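Local coordinates for protein glycosyltransferase Gtf1 (Streptococcus pneumoniae, PDB 4PQG) that belongs to the GT-B glycosyltransferases, with two Rossmann-like domains and an added extended beta-sheet domain, and holds uridine-5'-diphosphate in its cleft, at residues Ser23-Gln29 / Leu226-Thr230; Gln29-Ala33 / Lys44-Thr48; Asn291-Gln295 / Lys307-Ile311; Glu412-Leu418 / Pro434-Phe440. All coordinates share one frame; numbering follows the deposited sequence.

Contact 1 (Ser23-Gln29 / Leu226-Thr230); sequences SGVEYAQ and LDRET. With UDP (uridine-5'-diphosphate), chain C; NAG (2-acetamido-2-deoxy-beta-D-glucopyranose), chain D.
Arg228 reaches across to the start of helix 24-38 and forms a salt bridge with Glu26. Its NH2 donates to Glu26 OE1 at 3.0 Å, and the N-H...O angle of 162° makes the bond fairly straight. OE1 uses its syn lone pair. Carboxylate and guanidinium lie nearly coplanar, 12° apart. Val25 covers one face of the guanidinium, with CB 3.5 Å from Arg228 NH2. A water bridges Glu26 OE1 and Arg228 NE, the latter weakly. Asn15 also donates to OE1.

The other carboxylate oxygen of Glu26 faces its own helix end. Glu26 is bent at chi2 (71°), which brings OE2 back to Ser23. Ser23 OG donates to Glu26 OE2 at 2.7 Å, and Ser23 N donates to it weakly. Val25 N in turn bonds weakly to Ser23 OG. This is a capping box.

One turn further along the helix, Gln29 NE2 donates to Asp227 OD2 at 2.9 Å, from above the carboxylate plane. Arg32 forms a salt bridge to the same oxygen, while His250 binds Asp227 OD1. Gln29 OE1 is satisfied by Asn15.

Gly24 N donates to UDP O2B at 3.0 Å, and the face of Tyr27 lies against the UDP ribose. The cap and salt bridge are consistent with a firmly held helix end, whose backbone N-H meets the diphosphate. The helix dipole would probably favour that negative charge.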
# COMPACT_ATOMS: atom_id res chain seq x y z
N SER A 23 -1.95 -0.35 -1.71
CA SER A 23 -3.17 -0.26 -0.94
C SER A 23 -3.12 0.89 0.06
O SER A 23 -2.07 1.52 0.27
CB SER A 23 -3.40 -1.56 -0.18
OG SER A 23 -2.61 -1.59 1.01
N GLY A 24 -4.26 1.16 0.68
CA GLY A 24 -4.32 2.16 1.74
C GLY A 24 -3.41 1.88 2.91
O GLY A 24 -3.04 2.81 3.60
N VAL A 25 -3.06 0.62 3.16
CA VAL A 25 -2.10 0.30 4.24
C VAL A 25 -0.78 1.06 4.00
O VAL A 25 -0.25 1.71 4.92
CB VAL A 25 -1.84 -1.22 4.39
CG1 VAL A 25 -0.80 -1.49 5.49
CG2 VAL A 25 -3.14 -1.97 4.70
N GLU A 26 -0.28 1.00 2.77
CA GLU A 26 0.95 1.68 2.39
C GLU A 26 0.78 3.20 2.37
O GLU A 26 1.69 3.94 2.77
CB GLU A 26 1.45 1.18 1.02
CG GLU A 26 2.04 -0.24 1.08
CD GLU A 26 0.98 -1.30 1.29
OE1 GLU A 26 1.10 -2.08 2.27
OE2 GLU A 26 0.00 -1.33 0.51
N TYR A 27 -0.37 3.66 1.89
CA TYR A 27 -0.65 5.10 1.91
C TYR A 27 -0.78 5.64 3.35
O TYR A 27 -0.31 6.75 3.65
CB TYR A 27 -1.86 5.46 1.04
CG TYR A 27 -1.47 5.47 -0.42
CD1 TYR A 27 -0.91 6.61 -0.98
CD2 TYR A 27 -1.59 4.33 -1.22
CE1 TYR A 27 -0.51 6.62 -2.31
CE2 TYR A 27 -1.20 4.33 -2.55
CZ TYR A 27 -0.65 5.48 -3.08
OH TYR A 27 -0.26 5.53 -4.37
N ALA A 28 -1.41 4.85 4.23
CA ALA A 28 -1.48 5.19 5.65
C ALA A 28 -0.08 5.37 6.25
O ALA A 28 0.14 6.26 7.09
CB ALA A 28 -2.24 4.13 6.43
N GLN A 29 0.84 4.50 5.86
CA GLN A 29 2.22 4.61 6.31
C GLN A 29 2.84 5.91 5.80
O GLN A 29 3.59 6.58 6.51
CB GLN A 29 3.06 3.43 5.83
CG GLN A 29 2.83 2.11 6.55
CD GLN A 29 4.02 1.17 6.36
OE1 GLN A 29 4.49 0.97 5.24
NE2 GLN A 29 4.52 0.63 7.46
N LEU A 226 3.66 -1.97 14.14
CA LEU A 226 3.48 -3.08 13.23
C LEU A 226 2.23 -2.93 12.35
O LEU A 226 1.09 -3.03 12.84
CB LEU A 226 3.43 -4.37 14.03
CG LEU A 226 3.46 -5.72 13.32
CD1 LEU A 226 4.67 -5.82 12.41
CD2 LEU A 226 3.49 -6.81 14.39
N ASP A 227 2.45 -2.72 11.07
CA ASP A 227 1.34 -2.57 10.12
C ASP A 227 0.86 -3.88 9.50
O ASP A 227 -0.36 -4.14 9.41
CB ASP A 227 1.71 -1.54 9.07
CG ASP A 227 1.67 -0.14 9.64
OD1 ASP A 227 0.55 0.25 10.05
OD2 ASP A 227 2.74 0.53 9.71
N ARG A 228 1.82 -4.69 9.07
CA ARG A 228 1.56 -6.01 8.49
C ARG A 228 2.70 -6.91 8.88
O ARG A 228 3.86 -6.48 8.93
CB ARG A 228 1.58 -5.93 7.00
CG ARG A 228 0.30 -5.58 6.32
CD ARG A 228 0.50 -6.05 4.89
NE ARG A 228 0.17 -5.04 3.89
CZ ARG A 228 -1.00 -4.97 3.29
NH1 ARG A 228 -1.95 -5.85 3.61
NH2 ARG A 228 -1.23 -4.04 2.37
N GLU A 229 2.39 -8.19 9.08
CA GLU A 229 3.26 -9.05 9.90
C GLU A 229 3.22 -10.53 9.54
O GLU A 229 3.80 -11.37 10.25
CB GLU A 229 2.89 -8.79 11.39
CG GLU A 229 2.81 -9.97 12.34
CD GLU A 229 1.50 -10.76 12.30
OE1 GLU A 229 0.65 -10.56 11.40
OE2 GLU A 229 1.34 -11.62 13.19
N THR A 230 2.53 -10.87 8.45
CA THR A 230 2.46 -12.27 8.03
C THR A 230 3.85 -12.88 7.92
O THR A 230 4.69 -12.35 7.21
CB THR A 230 1.73 -12.45 6.68
OG1 THR A 230 0.34 -12.12 6.86
CG2 THR A 230 1.84 -13.90 6.19
N1 UDP C . -4.87 5.78 -4.50
C2 UDP C . -4.05 6.50 -5.40
N3 UDP C . -4.34 6.49 -6.69
C4 UDP C . -5.39 5.83 -7.19
C5 UDP C . -6.23 5.10 -6.35
C6 UDP C . -5.94 5.10 -4.98
O2 UDP C . -3.05 7.14 -4.99
O4 UDP C . -5.60 5.88 -8.43
C1' UDP C . -4.55 5.83 -3.07
C2' UDP C . -5.55 6.74 -2.38
O2' UDP C . -5.20 8.14 -2.42
C3' UDP C . -5.62 6.23 -0.95
C4' UDP C . -5.19 4.76 -1.07
O4' UDP C . -4.71 4.58 -2.41
O3' UDP C . -4.68 6.92 -0.12
C5' UDP C . -6.35 3.79 -0.85
O5' UDP C . -6.68 3.80 0.53
PA UDP C . -8.14 3.38 1.05
O1A UDP C . -8.16 3.46 2.55
O2A UDP C . -9.13 4.21 0.26
O3A UDP C . -8.44 1.90 0.47
PB UDP C . -7.71 0.49 0.72
O1B UDP C . -8.85 -0.49 0.87
O2B UDP C . -6.84 0.28 -0.51
O3B UDP C . -6.94 0.64 2.02
C1 NAG D . -7.25 -0.48 4.49
C2 NAG D . -8.75 -0.49 4.76
C3 NAG D . -9.01 1.01 4.61
C4 NAG D . -8.05 1.86 5.46
C5 NAG D . -6.58 1.41 5.25
C6 NAG D . -5.53 2.24 5.99
C7 NAG D . -10.59 -1.88 3.98
C8 NAG D . -11.21 -2.52 2.77
N2 NAG D . -9.48 -1.20 3.74
O1 NAG D . -6.63 -1.46 3.71
O3 NAG D . -10.36 1.34 4.86
O4 NAG D . -8.19 3.20 5.07
O5 NAG D . -6.53 0.02 5.60
O6 NAG D . -5.72 1.99 7.36
O7 NAG D . -11.10 -2.00 5.10
O HOH W 1 2.56 -4.79 1.80

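Contact 2 (Gln29-Ala33 / Lys44-Thr48); sequences QAYRA and KFIFT
The Phe45 ring points from strand 42-47 toward helix 24-38, and the Gln29 side-chain amide meets it at the edge. Gln29 NE2 lies in the ring plane, 3.9 Å from Phe45 CD1, with the amide turned 89° to the ring. The far end of the ring reaches the helix backbone. There Phe45 CE1 is 3.3 Å from Gln29 O, a carbonyl that also accepts from Ala33 N. Phe45 CE2 packs on Ala33 CB at 3.4 Å. Phe65 meets the same ring from a nearby loop.

Phe47 carries a water over one face, offset toward the rim. Its CE1 is 3.6 Å from Gln29 OE1, and the amide stands about perpendicular to this ring too. With chi1 at -57°, Phe47 CG lies beside its backbone N, and the ring end swings nearer to the helix. The water accepts from Gln29 NE2 at 2.9 Å and donates to Ile46 O, linking helix to strand. Gln29 NE2 also serves Asp227.

The axes of helix segment 29-33 and strand segment 44-47 come within 10.0 Å and run roughly antiparallel, at 157°. This is helix-on-sheet packing within the beta-alpha-beta unit of strand 10-15, helix 24-38 and strand 42-47, as in a Rossmann-like domain of the GT-B fold.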
# COMPACT_ATOMS: atom_id res chain seq x y z
N GLN A 29 0.84 4.50 5.86
CA GLN A 29 2.22 4.61 6.31
C GLN A 29 2.84 5.91 5.80
O GLN A 29 3.59 6.58 6.51
CB GLN A 29 3.06 3.43 5.83
CG GLN A 29 2.83 2.11 6.55
CD GLN A 29 4.02 1.17 6.36
OE1 GLN A 29 4.49 0.97 5.24
NE2 GLN A 29 4.52 0.63 7.46
N ALA A 30 2.54 6.25 4.55
CA ALA A 30 3.03 7.48 3.96
C ALA A 30 2.42 8.69 4.69
O ALA A 30 3.14 9.65 4.97
CB ALA A 30 2.75 7.53 2.47
N TYR A 31 1.12 8.64 5.00
CA TYR A 31 0.54 9.70 5.82
C TYR A 31 1.30 9.84 7.15
O TYR A 31 1.71 10.94 7.52
CB TYR A 31 -0.95 9.47 6.09
CG TYR A 31 -1.86 9.99 4.99
CD1 TYR A 31 -2.17 11.36 4.89
CD2 TYR A 31 -2.45 9.11 4.08
CE1 TYR A 31 -3.03 11.83 3.91
CE2 TYR A 31 -3.30 9.57 3.08
CZ TYR A 31 -3.59 10.93 2.99
OH TYR A 31 -4.44 11.39 2.00
N ARG A 32 1.50 8.72 7.85
CA ARG A 32 2.21 8.68 9.14
C ARG A 32 3.62 9.27 9.05
O ARG A 32 4.06 10.01 9.95
CB ARG A 32 2.27 7.25 9.68
CG ARG A 32 2.56 7.14 11.18
CD ARG A 32 2.73 5.70 11.61
NE ARG A 32 1.57 4.89 11.23
CZ ARG A 32 1.63 3.63 10.81
NH1 ARG A 32 0.52 3.00 10.47
NH2 ARG A 32 2.80 3.01 10.72
N ALA A 33 4.32 8.95 7.96
CA ALA A 33 5.64 9.51 7.71
C ALA A 33 5.61 11.02 7.60
O ALA A 33 6.53 11.70 8.07
CB ALA A 33 6.24 8.90 6.44
N LYS A 44 11.51 5.24 10.84
CA LYS A 44 11.94 4.32 9.79
C LYS A 44 10.76 3.45 9.39
O LYS A 44 10.04 2.95 10.24
CB LYS A 44 13.10 3.43 10.26
CG LYS A 44 14.31 4.20 10.78
CD LYS A 44 15.05 4.93 9.68
CE LYS A 44 16.36 5.50 10.24
NZ LYS A 44 17.21 6.08 9.16
N PHE A 45 10.59 3.30 8.08
CA PHE A 45 9.59 2.41 7.52
C PHE A 45 10.28 1.21 6.88
O PHE A 45 10.99 1.33 5.88
CB PHE A 45 8.66 3.17 6.58
CG PHE A 45 7.85 4.23 7.29
CD1 PHE A 45 6.56 3.97 7.71
CD2 PHE A 45 8.42 5.46 7.60
CE1 PHE A 45 5.81 4.94 8.39
CE2 PHE A 45 7.71 6.42 8.30
CZ PHE A 45 6.40 6.16 8.70
N ILE A 46 10.11 0.07 7.52
CA ILE A 46 10.81 -1.17 7.19
C ILE A 46 9.89 -2.00 6.30
O ILE A 46 8.73 -2.23 6.65
CB ILE A 46 11.13 -1.96 8.48
CG1 ILE A 46 12.07 -1.14 9.39
CG2 ILE A 46 11.70 -3.34 8.15
CD1 ILE A 46 11.94 -1.49 10.86
N PHE A 47 10.40 -2.46 5.16
CA PHE A 47 9.72 -3.44 4.32
C PHE A 47 10.50 -4.76 4.30
O PHE A 47 11.71 -4.76 4.09
CB PHE A 47 9.55 -2.88 2.92
CG PHE A 47 8.80 -1.57 2.89
CD1 PHE A 47 7.42 -1.55 2.76
CD2 PHE A 47 9.49 -0.37 3.05
CE1 PHE A 47 6.73 -0.34 2.77
CE2 PHE A 47 8.81 0.84 3.06
CZ PHE A 47 7.44 0.85 2.91
N THR A 48 9.79 -5.87 4.53
CA THR A 48 10.45 -7.18 4.70
C THR A 48 10.40 -8.09 3.48
O THR A 48 11.14 -9.11 3.43
CB THR A 48 9.89 -7.95 5.92
OG1 THR A 48 8.48 -8.12 5.77
CG2 THR A 48 10.19 -7.21 7.22
O HOH W 2 7.18 0.23 6.36

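Contact 3 (Asn291-Gln295 / Lys307-Ile311); sequences NEVLQ and KIVTI
Asn291 ND2 donates to Thr310 OG1 at 2.8 Å, the shorter of the two hydrogen bonds from Asn291 to segment 307-311. The bond is fairly straight, at 163°, and OG1 lies in the amide plane of Asn291. The same nitrogen makes a weaker bond to Ile308 O at 3.2 Å. One amide therefore grips the strand at two residues, through a side chain and a backbone carbonyl. Thr310 OG1 is also hydrogen-bonded to Asp288, near the start of the helix.

These elements belong to the beta-alpha-beta unit of strand 282-285, helix 288-301 and strand 308-310. The last strand is an edge of the seven-stranded parallel sheet. Helix and strand segments run almost antiparallel, at 170°, with their axes 9.1 Å apart. Asn291 CG stands anti to the backbone N (chi1 -169°), which carries the amide toward the strand.

Outward from this pair, the packing centres on Ile308. Its CG2 lies against the Asn291 amide, 3.4 Å from Asn291 OD1. Its CD1 meets Leu294 CG at 3.8 Å, the two side chains crossing at a slant. Leu294 also rests on His253 and Trp266 of nearby loops.

Gln295 bends at chi2 and brings its amide alongside Ile308 in the opposite direction. Gln295 NE2 turns to Gln305 OE1 and Pro306 O, in the connection to the strand. Gln295 OE1 is 3.5 Å from Ile308 CD1 and accepts from a water at 2.8 Å, which in turn accepts from Ile308 N.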
# COMPACT_ATOMS: atom_id res chain seq x y z
N ASN A 291 -12.84 1.06 17.77
CA ASN A 291 -12.24 1.03 19.09
C ASN A 291 -13.16 0.31 20.08
O ASN A 291 -12.74 -0.67 20.71
CB ASN A 291 -11.90 2.46 19.55
CG ASN A 291 -11.04 2.49 20.81
OD1 ASN A 291 -11.21 1.68 21.72
ND2 ASN A 291 -10.10 3.43 20.86
N GLU A 292 -14.41 0.75 20.17
CA GLU A 292 -15.38 0.18 21.10
C GLU A 292 -15.71 -1.29 20.79
O GLU A 292 -15.80 -2.13 21.69
CB GLU A 292 -16.67 1.01 21.10
CG GLU A 292 -16.46 2.47 21.48
CD GLU A 292 -17.64 3.35 21.10
OE1 GLU A 292 -18.79 2.85 21.13
OE2 GLU A 292 -17.41 4.54 20.77
N VAL A 293 -15.90 -1.58 19.50
CA VAL A 293 -16.15 -2.96 19.05
C VAL A 293 -15.03 -3.89 19.51
O VAL A 293 -15.27 -4.91 20.15
CB VAL A 293 -16.32 -3.03 17.51
CG1 VAL A 293 -16.22 -4.47 17.02
CG2 VAL A 293 -17.65 -2.42 17.10
N LEU A 294 -13.79 -3.51 19.21
CA LEU A 294 -12.65 -4.34 19.54
C LEU A 294 -12.50 -4.48 21.06
O LEU A 294 -12.28 -5.60 21.55
CB LEU A 294 -11.37 -3.76 18.93
CG LEU A 294 -10.07 -4.59 19.02
CD1 LEU A 294 -10.24 -5.99 18.45
CD2 LEU A 294 -8.93 -3.84 18.33
N GLN A 295 -12.64 -3.38 21.79
CA GLN A 295 -12.55 -3.45 23.25
C GLN A 295 -13.52 -4.48 23.82
O GLN A 295 -13.12 -5.37 24.58
CB GLN A 295 -12.74 -2.07 23.91
CG GLN A 295 -12.20 -2.04 25.34
CD GLN A 295 -10.69 -1.98 25.39
OE1 GLN A 295 -10.10 -0.99 24.98
NE2 GLN A 295 -10.05 -3.05 25.88
N LYS A 307 -4.77 -1.87 25.86
CA LYS A 307 -5.01 -0.47 25.60
C LYS A 307 -5.26 -0.31 24.10
O LYS A 307 -4.55 -0.88 23.27
CB LYS A 307 -3.81 0.36 26.02
CG LYS A 307 -3.96 1.84 25.69
CD LYS A 307 -2.93 2.71 26.38
CE LYS A 307 -3.40 4.16 26.35
NZ LYS A 307 -2.38 5.11 26.87
N ILE A 308 -6.29 0.47 23.77
CA ILE A 308 -6.65 0.71 22.37
C ILE A 308 -6.84 2.20 22.17
O ILE A 308 -7.65 2.81 22.85
CB ILE A 308 -7.94 -0.03 21.98
CG1 ILE A 308 -7.80 -1.54 22.21
CG2 ILE A 308 -8.34 0.31 20.55
CD1 ILE A 308 -9.07 -2.33 21.96
N VAL A 309 -6.09 2.78 21.24
CA VAL A 309 -6.17 4.21 21.00
C VAL A 309 -6.71 4.46 19.60
O VAL A 309 -6.41 3.70 18.67
CB VAL A 309 -4.80 4.93 21.25
CG1 VAL A 309 -3.70 4.37 20.38
CG2 VAL A 309 -4.91 6.44 21.03
N THR A 310 -7.51 5.51 19.45
CA THR A 310 -8.05 5.90 18.16
C THR A 310 -7.18 6.99 17.53
O THR A 310 -7.10 8.10 18.04
CB THR A 310 -9.50 6.39 18.27
OG1 THR A 310 -10.32 5.33 18.78
CG2 THR A 310 -10.01 6.86 16.91
N ILE A 311 -6.52 6.65 16.43
CA ILE A 311 -5.76 7.63 15.67
C ILE A 311 -6.04 7.38 14.20
O ILE A 311 -5.67 6.33 13.67
CB ILE A 311 -4.24 7.54 15.92
CG1 ILE A 311 -3.92 7.43 17.41
CG2 ILE A 311 -3.53 8.73 15.28
CD1 ILE A 311 -2.49 7.00 17.68
O HOH W 3 -8.42 1.10 25.82

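Contact 4 (Glu412-Leu418 / Pro434-Phe440); sequences EGFGLTL and PYGNQTF. With NAG (2-acetamido-2-deoxy-beta-D-glucopyranose), chain D; UDP (uridine-5'-diphosphate), chain C.
Phe414 offers one face to the edge of Phe440. The T-shaped pair has centroids 5.1 Å apart and planes at 80°, with Phe440 CE2 over the centre of the Phe414 ring. The chi1 of -173° sets Phe414 CG beside its carbonyl carbon and brings the ring end back toward Phe440. Leu418 CB adds to the packing, 3.7 Å from Phe440 CD2, and Phe492 also meets the Phe440 ring. Leu418 CD1 touches Asn437 OD1, while Asn437 ND2 donates to Phe431 O.

The backbones join at a single bridge between Glu412 and Tyr435. Glu412 O accepts from two donors, Tyr435 N at 2.7 Å and Gly436 N, which approach from opposite faces of the carbonyl plane. A cis peptide precedes Tyr435. Phe414 O is buried and has no hydrogen-bond partner in the model. It lies in the plane of the Phe440 ring, at its edge, and meets Gly436 CA in a CA-H...O contact of 3.2 Å.

The other side of segment 412-418 faces the ligands. NAG O3 donates to Glu412 OE1 at 2.6 Å, and Lys341 pairs with Glu412 OE2. Gly413 N, Phe414 N and Gly415 N donate to NAG O7, O3 and O4. Next along, Leu416 N donates to UDP O1A at 2.8 Å and Thr417 N to O2A.

Five successive N-H groups thus bind the two ligands. The start of helix 416-423 would probably stabilise the diphosphate charge, while the ring pair and the single backbone bridge hold segment 412-418 against segment 434-440.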
# COMPACT_ATOMS: atom_id res chain seq x y z
N GLU A 412 -15.06 -0.55 5.24
CA GLU A 412 -13.81 0.22 5.32
C GLU A 412 -13.38 0.46 6.74
O GLU A 412 -14.14 0.99 7.56
CB GLU A 412 -13.91 1.57 4.59
CG GLU A 412 -14.19 1.48 3.09
CD GLU A 412 -13.02 0.96 2.25
OE1 GLU A 412 -11.85 0.97 2.73
OE2 GLU A 412 -13.27 0.58 1.08
N GLY A 413 -12.14 0.08 7.04
CA GLY A 413 -11.52 0.40 8.31
C GLY A 413 -11.53 1.91 8.51
O GLY A 413 -11.69 2.41 9.63
N PHE A 414 -11.34 2.64 7.42
CA PHE A 414 -11.29 4.09 7.46
C PHE A 414 -11.67 4.62 6.10
O PHE A 414 -12.70 5.31 5.96
CB PHE A 414 -9.88 4.58 7.80
CG PHE A 414 -9.80 6.07 8.03
CD1 PHE A 414 -10.41 6.66 9.14
CD2 PHE A 414 -9.10 6.89 7.14
CE1 PHE A 414 -10.32 8.02 9.37
CE2 PHE A 414 -9.00 8.27 7.36
CZ PHE A 414 -9.62 8.83 8.48
N GLY A 415 -10.86 4.28 5.10
CA GLY A 415 -11.10 4.70 3.72
C GLY A 415 -10.48 6.04 3.39
O GLY A 415 -11.16 7.09 3.40
N LEU A 416 -9.20 6.02 3.06
CA LEU A 416 -8.46 7.22 2.79
C LEU A 416 -9.04 8.05 1.64
O LEU A 416 -9.03 9.27 1.71
CB LEU A 416 -6.98 6.90 2.55
CG LEU A 416 -6.19 6.51 3.82
CD1 LEU A 416 -4.82 5.91 3.48
CD2 LEU A 416 -6.05 7.65 4.82
N THR A 417 -9.53 7.40 0.58
CA THR A 417 -10.17 8.14 -0.53
C THR A 417 -11.49 8.83 -0.13
O THR A 417 -11.89 9.80 -0.77
CB THR A 417 -10.44 7.28 -1.78
OG1 THR A 417 -11.37 6.24 -1.45
CG2 THR A 417 -9.12 6.71 -2.34
N LEU A 418 -12.15 8.33 0.91
CA LEU A 418 -13.35 8.99 1.44
C LEU A 418 -12.97 10.31 2.13
O LEU A 418 -13.60 11.34 1.91
CB LEU A 418 -14.11 8.07 2.40
CG LEU A 418 -14.45 6.63 1.98
CD1 LEU A 418 -15.16 5.93 3.12
CD2 LEU A 418 -15.29 6.61 0.71
N PRO A 434 -20.09 -0.14 8.45
CA PRO A 434 -18.94 0.36 9.20
C PRO A 434 -17.60 0.11 8.48
O PRO A 434 -17.56 -0.70 7.56
CB PRO A 434 -19.02 -0.43 10.51
CG PRO A 434 -19.70 -1.70 10.14
CD PRO A 434 -20.65 -1.38 9.01
N TYR A 435 -16.54 0.83 8.82
CA TYR A 435 -16.58 1.98 9.73
C TYR A 435 -16.57 3.31 8.99
O TYR A 435 -17.21 4.28 9.41
CB TYR A 435 -15.41 1.90 10.71
CG TYR A 435 -15.43 0.61 11.47
CD1 TYR A 435 -16.25 0.46 12.58
CD2 TYR A 435 -14.65 -0.48 11.05
CE1 TYR A 435 -16.30 -0.74 13.27
CE2 TYR A 435 -14.67 -1.67 11.75
CZ TYR A 435 -15.49 -1.81 12.86
OH TYR A 435 -15.55 -3.00 13.54
N GLY A 436 -15.83 3.35 7.88
CA GLY A 436 -15.54 4.61 7.19
C GLY A 436 -16.73 5.39 6.65
O GLY A 436 -16.80 6.61 6.80
N ASN A 437 -17.66 4.69 6.02
CA ASN A 437 -18.85 5.32 5.43
C ASN A 437 -19.69 6.00 6.50
O ASN A 437 -20.22 7.08 6.29
CB ASN A 437 -19.70 4.30 4.68
CG ASN A 437 -19.18 4.01 3.29
OD1 ASN A 437 -18.08 4.45 2.91
ND2 ASN A 437 -19.96 3.28 2.51
N GLN A 438 -19.78 5.35 7.65
CA GLN A 438 -20.53 5.90 8.77
C GLN A 438 -19.80 7.07 9.45
O GLN A 438 -20.43 7.92 10.07
CB GLN A 438 -20.90 4.80 9.76
CG GLN A 438 -21.92 3.82 9.19
CD GLN A 438 -22.00 2.52 9.95
OE1 GLN A 438 -21.20 2.24 10.85
NE2 GLN A 438 -22.97 1.68 9.58
N THR A 439 -18.47 7.12 9.30
CA THR A 439 -17.66 8.28 9.73
C THR A 439 -17.79 9.49 8.76
O THR A 439 -17.94 10.64 9.20
CB THR A 439 -16.16 7.89 9.90
OG1 THR A 439 -16.04 6.83 10.85
CG2 THR A 439 -15.35 9.05 10.43
N PHE A 440 -17.75 9.23 7.46
CA PHE A 440 -17.63 10.33 6.49
C PHE A 440 -18.92 10.79 5.80
O PHE A 440 -18.92 11.84 5.16
CB PHE A 440 -16.57 10.01 5.44
CG PHE A 440 -15.19 9.88 6.01
CD1 PHE A 440 -14.55 10.98 6.59
CD2 PHE A 440 -14.53 8.66 5.99
CE1 PHE A 440 -13.28 10.87 7.13
CE2 PHE A 440 -13.25 8.54 6.53
CZ PHE A 440 -12.62 9.64 7.10
C1 NAG D . -7.25 -0.48 4.49
C2 NAG D . -8.75 -0.49 4.76
C3 NAG D . -9.01 1.01 4.61
C4 NAG D . -8.05 1.86 5.46
C5 NAG D . -6.58 1.41 5.25
C6 NAG D . -5.53 2.24 5.99
C7 NAG D . -10.59 -1.88 3.98
C8 NAG D . -11.21 -2.52 2.77
N2 NAG D . -9.48 -1.20 3.74
O1 NAG D . -6.63 -1.46 3.71
O3 NAG D . -10.36 1.34 4.86
O4 NAG D . -8.19 3.20 5.07
O5 NAG D . -6.53 0.02 5.60
O6 NAG D . -5.72 1.99 7.36
O7 NAG D . -11.10 -2.00 5.10
N1 UDP C . -4.87 5.78 -4.50
C2 UDP C . -4.05 6.50 -5.40
N3 UDP C . -4.34 6.49 -6.69
C4 UDP C . -5.39 5.83 -7.19
C5 UDP C . -6.23 5.10 -6.35
C6 UDP C . -5.94 5.10 -4.98
O2 UDP C . -3.05 7.14 -4.99
O4 UDP C . -5.60 5.88 -8.43
C1' UDP C . -4.55 5.83 -3.07
C2' UDP C . -5.55 6.74 -2.38
O2' UDP C . -5.20 8.14 -2.42
C3' UDP C . -5.62 6.23 -0.95
C4' UDP C . -5.19 4.76 -1.07
O4' UDP C . -4.71 4.58 -2.41
O3' UDP C . -4.68 6.92 -0.12
C5' UDP C . -6.35 3.79 -0.85
O5' UDP C . -6.68 3.80 0.53
PA UDP C . -8.14 3.38 1.05
O1A UDP C . -8.16 3.46 2.55
O2A UDP C . -9.13 4.21 0.26
O3A UDP C . -8.44 1.90 0.47
PB UDP C . -7.71 0.49 0.72
O1B UDP C . -8.85 -0.49 0.87
O2B UDP C . -6.84 0.28 -0.51
O3B UDP C . -6.94 0.64 2.02

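In the fold
Contacts 1, 2 and 4 are buried, and contact 3 lies near the surface. Contacts 1 and 2 share helix 24-38 and Gln29, and Arg32 of contact 2 also pairs with Asp227 of contact 1. Contacts 2 and 3 both set a helix on the seven-stranded parallel sheet, with centres about 22 Å apart. Contact 2 does so mainly with aromatic rings, contact 3 with an asparagine and an isoleucine at an edge strand. Contact 4 belongs to the other Rossmann-like domain. It faces contact 1 across UDP and NAG, where Leu416 packs on Gly24 and Tyr27. Charged side chains link the segments in contact 1, whereas backbone bonds and rings do so in contact 4.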